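Local coordinates for dihydrodipicolinate synthase family protein (Sinorhizobium meliloti, PDB 4DNH), which is of unknown function but folds as a TIM barrel and may be an enzyme related to dihydrodipicolinate synthase, at residues A79-T84 against R97-R102; C117-D122 against G151-M156. One frame throughout, in Å; residues are numbered along the deposited sequence.

Interaction 1: A79-T84 against R97-R102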
ATOM      1  N   ALA A  79       1.803  -7.368   0.394  1.00 35.33           N
ATOM      2  CA  ALA A  79       2.040  -6.928  -0.984  1.00 36.45           C
ATOM      3  C   ALA A  79       3.412  -6.268  -1.026  1.00 37.24           C
ATOM      4  O   ALA A  79       3.567  -5.158  -0.506  1.00 37.77           O
ATOM      5  CB  ALA A  79       0.976  -5.929  -1.415  1.00 36.47           C
ATOM      6  N   GLU A  80       4.396  -6.928  -1.637  1.00 36.40           N
ATOM      7  CA  GLU A  80       5.772  -6.490  -1.481  1.00 37.71           C
ATOM      8  C   GLU A  80       6.313  -5.592  -2.549  1.00 39.34           C
ATOM      9  O   GLU A  80       6.017  -5.749  -3.744  1.00 38.56           O
ATOM     10  CB  GLU A  80       6.742  -7.658  -1.351  1.00 41.50           C
ATOM     11  CG  GLU A  80       7.103  -7.984   0.083  1.00 45.89           C
ATOM     12  CD  GLU A  80       7.813  -6.872   0.822  1.00 46.51           C
ATOM     13  OE1 GLU A  80       7.727  -5.671   0.454  1.00 49.57           O
ATOM     14  OE2 GLU A  80       8.441  -7.220   1.825  1.00 44.12           O
ATOM     15  N   SER A  81       7.160  -4.679  -2.077  1.00 39.81           N
ATOM     16  CA  SER A  81       7.862  -3.757  -2.918  1.00 40.69           C
ATOM     17  C   SER A  81       6.835  -2.971  -3.741  1.00 39.25           C
ATOM     18  O   SER A  81       7.016  -2.718  -4.925  1.00 38.56           O
ATOM     19  CB  SER A  81       8.874  -4.512  -3.787  1.00 42.71           C
ATOM     20  OG  SER A  81       9.893  -5.087  -2.988  1.00 41.91           O
HETATM   21  N   MSE A  82       5.760  -2.582  -3.077  1.00 40.06           N
HETATM   22  CA  MSE A  82       4.698  -1.830  -3.726  1.00 46.33           C
HETATM   23  C   MSE A  82       4.898  -0.349  -3.536  1.00 47.83           C
HETATM   24  O   MSE A  82       5.925   0.104  -3.007  1.00 46.52           O
HETATM   25  CB  MSE A  82       3.372  -2.334  -3.153  1.00 50.26           C
HETATM   26  CG  MSE A  82       3.050  -3.717  -3.728  1.00 55.77           C
HETATM   27 SE   MSE A  82       2.718  -3.507  -5.662  1.00 66.88          SE
HETATM   28  CE  MSE A  82       0.974  -2.607  -5.481  1.00 66.13           C
ATOM     29  N   ASP A  83       3.912   0.429  -3.963  1.00 48.28           N
ATOM     30  CA  ASP A  83       3.994   1.871  -3.843  1.00 46.44           C
ATOM     31  C   ASP A  83       4.288   2.288  -2.405  1.00 42.20           C
ATOM     32  O   ASP A  83       5.026   3.226  -2.192  1.00 41.12           O
ATOM     33  CB  ASP A  83       2.703   2.527  -4.330  1.00 51.61           C
ATOM     34  CG  ASP A  83       2.842   4.017  -4.478  1.00 55.07           C
ATOM     35  OD1 ASP A  83       3.400   4.460  -5.505  1.00 57.83           O
ATOM     36  OD2 ASP A  83       2.408   4.749  -3.558  1.00 56.25           O
ATOM     37  N   THR A  84       3.722   1.588  -1.422  1.00 41.95           N
ATOM     38  CA  THR A  84       3.999   1.898   0.001  1.00 39.35           C
ATOM     39  C   THR A  84       5.459   1.651   0.384  1.00 38.73           C
ATOM     40  O   THR A  84       5.972   2.262   1.321  1.00 39.46           O
ATOM     41  CB  THR A  84       3.080   1.119   0.970  1.00 37.02           C
ATOM     42  OG1 THR A  84       1.719   1.313   0.591  1.00 39.96           O
ATOM     43  CG2 THR A  84       3.241   1.609   2.391  1.00 35.23           C
ATOM     44  N   ARG A  97      13.956  -5.955  -5.910  1.00 40.93           N
ATOM     45  CA  ARG A  97      14.252  -7.358  -6.187  1.00 40.42           C
ATOM     46  C   ARG A  97      14.809  -8.051  -4.928  1.00 41.22           C
ATOM     47  O   ARG A  97      14.394  -9.157  -4.577  1.00 41.67           O
ATOM     48  CB  ARG A  97      15.251  -7.440  -7.341  1.00 40.90           C
ATOM     49  CG  ARG A  97      15.523  -8.844  -7.850  1.00 43.31           C
ATOM     50  CD  ARG A  97      16.809  -8.909  -8.654  1.00 47.42           C
ATOM     51  NE  ARG A  97      17.025 -10.258  -9.175  1.00 55.96           N
ATOM     52  CZ  ARG A  97      17.188 -10.566 -10.462  1.00 61.90           C
ATOM     53  NH1 ARG A  97      17.190  -9.614 -11.393  1.00 63.07           N
ATOM     54  NH2 ARG A  97      17.362 -11.834 -10.816  1.00 62.38           N
ATOM     55  N   GLU A  98      15.712  -7.383  -4.219  1.00 41.33           N
ATOM     56  CA  GLU A  98      16.285  -7.969  -3.015  1.00 43.21           C
ATOM     57  C   GLU A  98      15.229  -8.115  -1.924  1.00 42.38           C
ATOM     58  O   GLU A  98      15.183  -9.126  -1.237  1.00 41.97           O
ATOM     59  CB  GLU A  98      17.500  -7.168  -2.552  1.00 47.60           C
ATOM     60  CG  GLU A  98      18.197  -7.671  -1.299  1.00 55.49           C
ATOM     61  CD  GLU A  98      18.921  -9.002  -1.466  1.00 65.95           C
ATOM     62  OE1 GLU A  98      18.687  -9.730  -2.467  1.00 64.46           O
ATOM     63  OE2 GLU A  98      19.733  -9.327  -0.564  1.00 70.88           O
ATOM     64  N   LEU A  99      14.341  -7.134  -1.805  1.00 42.54           N
ATOM     65  CA  LEU A  99      13.299  -7.183  -0.777  1.00 40.97           C
ATOM     66  C   LEU A  99      12.329  -8.319  -1.081  1.00 41.16           C
ATOM     67  O   LEU A  99      11.944  -9.087  -0.197  1.00 43.13           O
ATOM     68  CB  LEU A  99      12.582  -5.849  -0.697  1.00 39.44           C
ATOM     69  CG  LEU A  99      11.411  -5.671   0.260  1.00 40.71           C
ATOM     70  CD1 LEU A  99      11.735  -6.156   1.669  1.00 41.80           C
ATOM     71  CD2 LEU A  99      11.027  -4.196   0.265  1.00 39.43           C
ATOM     72  N   ILE A 100      11.979  -8.442  -2.350  1.00 39.73           N
ATOM     73  CA  ILE A 100      11.163  -9.541  -2.819  1.00 41.38           C
ATOM     74  C   ILE A 100      11.812 -10.894  -2.495  1.00 42.43           C
ATOM     75  O   ILE A 100      11.173 -11.761  -1.928  1.00 42.58           O
ATOM     76  CB  ILE A 100      10.822  -9.378  -4.317  1.00 40.92           C
ATOM     77  CG1 ILE A 100       9.852  -8.193  -4.491  1.00 39.20           C
ATOM     78  CG2 ILE A 100      10.245 -10.674  -4.879  1.00 41.48           C
ATOM     79  CD1 ILE A 100       9.513  -7.831  -5.924  1.00 38.68           C
ATOM     80  N   ARG A 101      13.090 -11.043  -2.821  1.00 44.71           N
ATOM     81  CA  ARG A 101      13.854 -12.262  -2.526  1.00 44.98           C
ATOM     82  C   ARG A 101      13.868 -12.632  -1.029  1.00 42.99           C
ATOM     83  O   ARG A 101      13.538 -13.761  -0.670  1.00 41.32           O
ATOM     84  CB  ARG A 101      15.275 -12.127  -3.077  1.00 45.43           C
ATOM     85  CG  ARG A 101      16.146 -13.358  -2.915  1.00 46.83           C
ATOM     86  CD  ARG A 101      17.616 -12.982  -3.000  1.00 51.64           C
ATOM     87  NE  ARG A 101      18.391 -13.829  -2.099  1.00 62.17           N
ATOM     88  CZ  ARG A 101      19.016 -13.422  -0.995  1.00 62.75           C
ATOM     89  NH1 ARG A 101      19.013 -12.147  -0.632  1.00 59.82           N
ATOM     90  NH2 ARG A 101      19.673 -14.307  -0.260  1.00 64.70           N
ATOM     91  N   ARG A 102      14.237 -11.688  -0.162  1.00 43.08           N
ATOM     92  CA  ARG A 102      14.211 -11.926   1.294  1.00 43.06           C
ATOM     93  C   ARG A 102      12.810 -12.273   1.814  1.00 44.57           C
ATOM     94  O   ARG A 102      12.653 -13.245   2.551  1.00 46.89           O
ATOM     95  CB  ARG A 102      14.717 -10.718   2.070  1.00 42.57           C
ATOM     96  CG  ARG A 102      15.945 -10.075   1.487  1.00 47.37           C
ATOM     97  CD  ARG A 102      17.184 -10.578   2.154  1.00 53.93           C
ATOM     98  NE  ARG A 102      18.298  -9.664   1.926  1.00 57.02           N
ATOM     99  CZ  ARG A 102      19.199  -9.350   2.850  1.00 52.68           C
ATOM    100  NH1 ARG A 102      19.099  -9.853   4.082  1.00 46.60           N
ATOM    101  NH2 ARG A 102      20.188  -8.522   2.540  1.00 53.50           N
TER

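Interaction 2: C117-D122 against G151-M156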
ATOM      1  N   CYS A 117       4.102 -10.080  -5.198  1.00 40.71           N
ATOM      2  CA  CYS A 117       5.251  -9.231  -5.407  1.00 42.02           C
ATOM      3  C   CYS A 117       5.083  -8.332  -6.600  1.00 43.55           C
ATOM      4  O   CYS A 117       4.786  -8.810  -7.696  1.00 45.14           O
ATOM      5  CB  CYS A 117       6.478 -10.108  -5.606  1.00 46.00           C
ATOM      6  SG  CYS A 117       6.660 -11.295  -4.261  1.00 49.83           S
ATOM      7  N   GLY A 118       5.301  -7.034  -6.388  1.00 40.60           N
ATOM      8  CA  GLY A 118       5.188  -6.068  -7.458  1.00 41.63           C
ATOM      9  C   GLY A 118       6.227  -6.232  -8.552  1.00 43.62           C
ATOM     10  O   GLY A 118       7.439  -6.143  -8.296  1.00 43.64           O
ATOM     11  N   ALA A 119       5.739  -6.450  -9.772  1.00 43.59           N
ATOM     12  CA  ALA A 119       6.577  -6.586 -10.967  1.00 45.16           C
ATOM     13  C   ALA A 119       6.242  -5.482 -11.962  1.00 48.04           C
ATOM     14  O   ALA A 119       5.066  -5.257 -12.302  1.00 48.37           O
ATOM     15  CB  ALA A 119       6.377  -7.947 -11.612  1.00 45.89           C
ATOM     16  N   GLY A 120       7.270  -4.789 -12.435  1.00 47.66           N
ATOM     17  CA  GLY A 120       7.030  -3.655 -13.299  1.00 48.01           C
ATOM     18  C   GLY A 120       8.132  -3.389 -14.289  1.00 51.60           C
ATOM     19  O   GLY A 120       8.779  -4.304 -14.805  1.00 53.65           O
ATOM     20  N   THR A 121       8.353  -2.104 -14.513  1.00 53.85           N
ATOM     21  CA  THR A 121       9.210  -1.598 -15.561  1.00 55.53           C
ATOM     22  C   THR A 121      10.222  -0.589 -14.977  1.00 55.09           C
ATOM     23  O   THR A 121      11.104  -0.094 -15.680  1.00 53.96           O
ATOM     24  CB  THR A 121       8.315  -0.977 -16.651  1.00 55.53           C
ATOM     25  OG1 THR A 121       8.244  -1.872 -17.772  1.00 57.82           O
ATOM     26  CG2 THR A 121       8.806   0.396 -17.089  1.00 58.63           C
ATOM     27  N   ASP A 122      10.100  -0.328 -13.676  1.00 53.70           N
ATOM     28  CA  ASP A 122      10.845   0.743 -12.991  1.00 53.41           C
ATOM     29  C   ASP A 122      12.372   0.826 -13.200  1.00 54.60           C
ATOM     30  O   ASP A 122      12.986   1.822 -12.827  1.00 55.10           O
ATOM     31  CB  ASP A 122      10.484   0.816 -11.494  1.00 51.33           C
ATOM     32  CG  ASP A 122      10.475  -0.551 -10.812  1.00 57.28           C
ATOM     33  OD1 ASP A 122       9.954  -1.533 -11.385  1.00 59.01           O
ATOM     34  OD2 ASP A 122      10.971  -0.637  -9.674  1.00 61.92           O
ATOM     35  N   GLY A 151       7.523 -16.464  -6.536  1.00 51.49           N
ATOM     36  CA  GLY A 151       6.584 -15.418  -6.140  1.00 49.07           C
ATOM     37  C   GLY A 151       5.389 -15.299  -7.063  1.00 49.54           C
ATOM     38  O   GLY A 151       5.516 -15.450  -8.278  1.00 51.22           O
ATOM     39  N   ARG A 152       4.215 -15.053  -6.489  1.00 49.62           N
ATOM     40  CA  ARG A 152       3.090 -14.583  -7.294  1.00 50.16           C
ATOM     41  C   ARG A 152       3.231 -13.063  -7.529  1.00 46.80           C
ATOM     42  O   ARG A 152       3.778 -12.335  -6.692  1.00 42.42           O
ATOM     43  CB  ARG A 152       1.730 -14.995  -6.694  1.00 56.10           C
ATOM     44  CG  ARG A 152       1.485 -14.643  -5.226  1.00 58.29           C
ATOM     45  CD  ARG A 152       0.026 -14.896  -4.806  1.00 62.14           C
ATOM     46  NE  ARG A 152      -0.937 -14.155  -5.637  1.00 63.60           N
ATOM     47  CZ  ARG A 152      -2.232 -13.984  -5.364  1.00 68.46           C
ATOM     48  NH1 ARG A 152      -2.992 -13.290  -6.201  1.00 68.70           N
ATOM     49  NH2 ARG A 152      -2.775 -14.494  -4.264  1.00 73.20           N
ATOM     50  N   ILE A 153       2.761 -12.608  -8.686  1.00 48.38           N
ATOM     51  CA  ILE A 153       3.025 -11.266  -9.181  1.00 46.05           C
ATOM     52  C   ILE A 153       1.853 -10.313  -8.989  1.00 45.33           C
ATOM     53  O   ILE A 153       0.693 -10.701  -9.136  1.00 47.26           O
ATOM     54  CB  ILE A 153       3.363 -11.309 -10.691  1.00 48.08           C
ATOM     55  CG1 ILE A 153       4.788 -11.816 -10.907  1.00 48.35           C
ATOM     56  CG2 ILE A 153       3.191  -9.937 -11.352  1.00 46.91           C
ATOM     57  CD1 ILE A 153       4.845 -13.285 -11.210  1.00 52.07           C
ATOM     58  N   ILE A 154       2.174  -9.071  -8.635  1.00 42.84           N
ATOM     59  CA  ILE A 154       1.254  -7.955  -8.745  1.00 42.45           C
ATOM     60  C   ILE A 154       1.809  -7.144  -9.894  1.00 43.54           C
ATOM     61  O   ILE A 154       2.922  -6.633  -9.809  1.00 42.50           O
ATOM     62  CB  ILE A 154       1.249  -7.059  -7.499  1.00 40.07           C
ATOM     63  CG1 ILE A 154       0.682  -7.813  -6.305  1.00 39.38           C
ATOM     64  CG2 ILE A 154       0.413  -5.809  -7.761  1.00 40.17           C
ATOM     65  CD1 ILE A 154       0.956  -7.142  -4.977  1.00 38.43           C
ATOM     66  N   LEU A 155       1.054  -7.054 -10.979  1.00 45.55           N
ATOM     67  CA  LEU A 155       1.578  -6.462 -12.191  1.00 47.52           C
ATOM     68  C   LEU A 155       1.398  -4.949 -12.152  1.00 49.69           C
ATOM     69  O   LEU A 155       0.283  -4.432 -12.266  1.00 49.83           O
ATOM     70  CB  LEU A 155       0.919  -7.084 -13.416  1.00 49.09           C
ATOM     71  CG  LEU A 155       1.530  -6.739 -14.767  1.00 50.02           C
ATOM     72  CD1 LEU A 155       2.970  -7.212 -14.828  1.00 48.31           C
ATOM     73  CD2 LEU A 155       0.708  -7.368 -15.876  1.00 51.90           C
HETATM   74  N   MSE A 156       2.512  -4.249 -11.975  1.00 50.57           N
HETATM   75  CA  MSE A 156       2.490  -2.805 -11.764  1.00 53.27           C
HETATM   76  C   MSE A 156       2.376  -2.056 -13.066  1.00 53.21           C
HETATM   77  O   MSE A 156       2.739  -2.576 -14.139  1.00 55.15           O
HETATM   78  CB  MSE A 156       3.751  -2.424 -10.993  1.00 55.10           C
HETATM   79  CG  MSE A 156       3.582  -2.870  -9.540  1.00 60.06           C
HETATM   80 SE   MSE A 156       5.225  -2.455  -8.530  1.00 66.93          SE
HETATM   81  CE  MSE A 156       4.705  -0.696  -7.794  1.00 59.41           C
TER

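Interaction 1: A79-T84 against R97-R102
The carboxylate of E80 has the isopropyl end of L99 over one of its faces: L99 CG sits 3.8 Å from E80 CD, with the two methyls spread toward the two oxygens. L99 CD1 comes 3.5 Å from E80 OE2, and L99 CD2 lies 3.6 Å from E80 OE1. At the edge, OE1 takes the backbone N of S81 on its anti side in a 2.8 Å hydrogen bond, the bend of the E80 chain at chi2 (-62°) folding the carboxylate back to its own strand end. OE2 is held by a salt bridge to R68 and a hydrogen bond to S103. This is the step from strand to following helix in a beta-alpha-beta unit of the TIM barrel, with S81 at the turn leaving strand 77-80 and L99 and I100 on helix 93-108. With an alanine here in place of E80, R68 would probably lose its acidic mate and a gap would open beneath the L99 methyls. S81 presses its hydroxyl between the two helix residues, S81 OG lying 3.5 Å from I100 CG1 and 3.6 Å from L99 CD2, while its hydrogen bond goes to A96 O. I100 CG1, anti to its own carbonyl carbon, runs alongside S81 CB at 3.9 Å.

Interaction 2: C117-D122 against G151-M156
C117 N donates to R152 O over 2.7 Å, a somewhat bent hydrogen bond that opens a ladder of four between the two segments. The next rung is almost straight: I154 N reaches C117 O at 2.8 Å with 173° at the hydrogen, although the donor stands well above the carbonyl plane. I154 O then accepts A119 N, again at 2.8 Å, and is also approached by G118 CA, 3.3 Å away, in a CA-H...O contact. M156 N closes the series on A119 O at 2.8 Å. C117 and A119 thus spend both their N-H and C=O groups on the neighbouring segment 151-156, the zigzag of a parallel pair. These are adjacent staves of the closed eight-stranded TIM barrel, strands 115-119 and 153-155, joined by the crossover through helix 132-148; their short axes diverge by 42°. The side chains of C117, A119, I153 and L155 point to the helix-covered outside, where A119 CB meets I153 CG2 at 3.8 Å and I146 of helix 132-148 packs on A119. I154 points to the opposite face, inside the barrel, and touches M82. There G118, having no side chain, lets the selenomethionine M156 lie against its backbone, with M156 SE 3.8 Å from G118 CA; a CB at this glycine would run into the selenium. M156 CG stands anti to its carbonyl carbon (chi1 -74°), which carries the chain back over G118. Just past the strand ends, D122 makes a salt bridge to R87 and a hydrogen bond to Q142, whose OE1 also accepts G120 N.

Interactions 1 and 2 follow one another along the chain, 79-84 with 97-102 closing before 117-122 with 151-156 opens, and their centres lie 9 Å apart. They belong to successive beta-alpha-beta units that share strand 115-119, which is the sheet neighbour of both 77-80 and 153-155. The two meet directly: E80 O probably accepts a hydrogen bond from G118 N at 3.0 Å, and I100 CG2 of helix 93-108 packs on C117 SG at 3.7 Å. Interaction 1 thus seats a helix on the barrel wall, and interaction 2 continues that wall by one strand. R87, hydrogen-bonded to both S81 O and G118 O, further links the two.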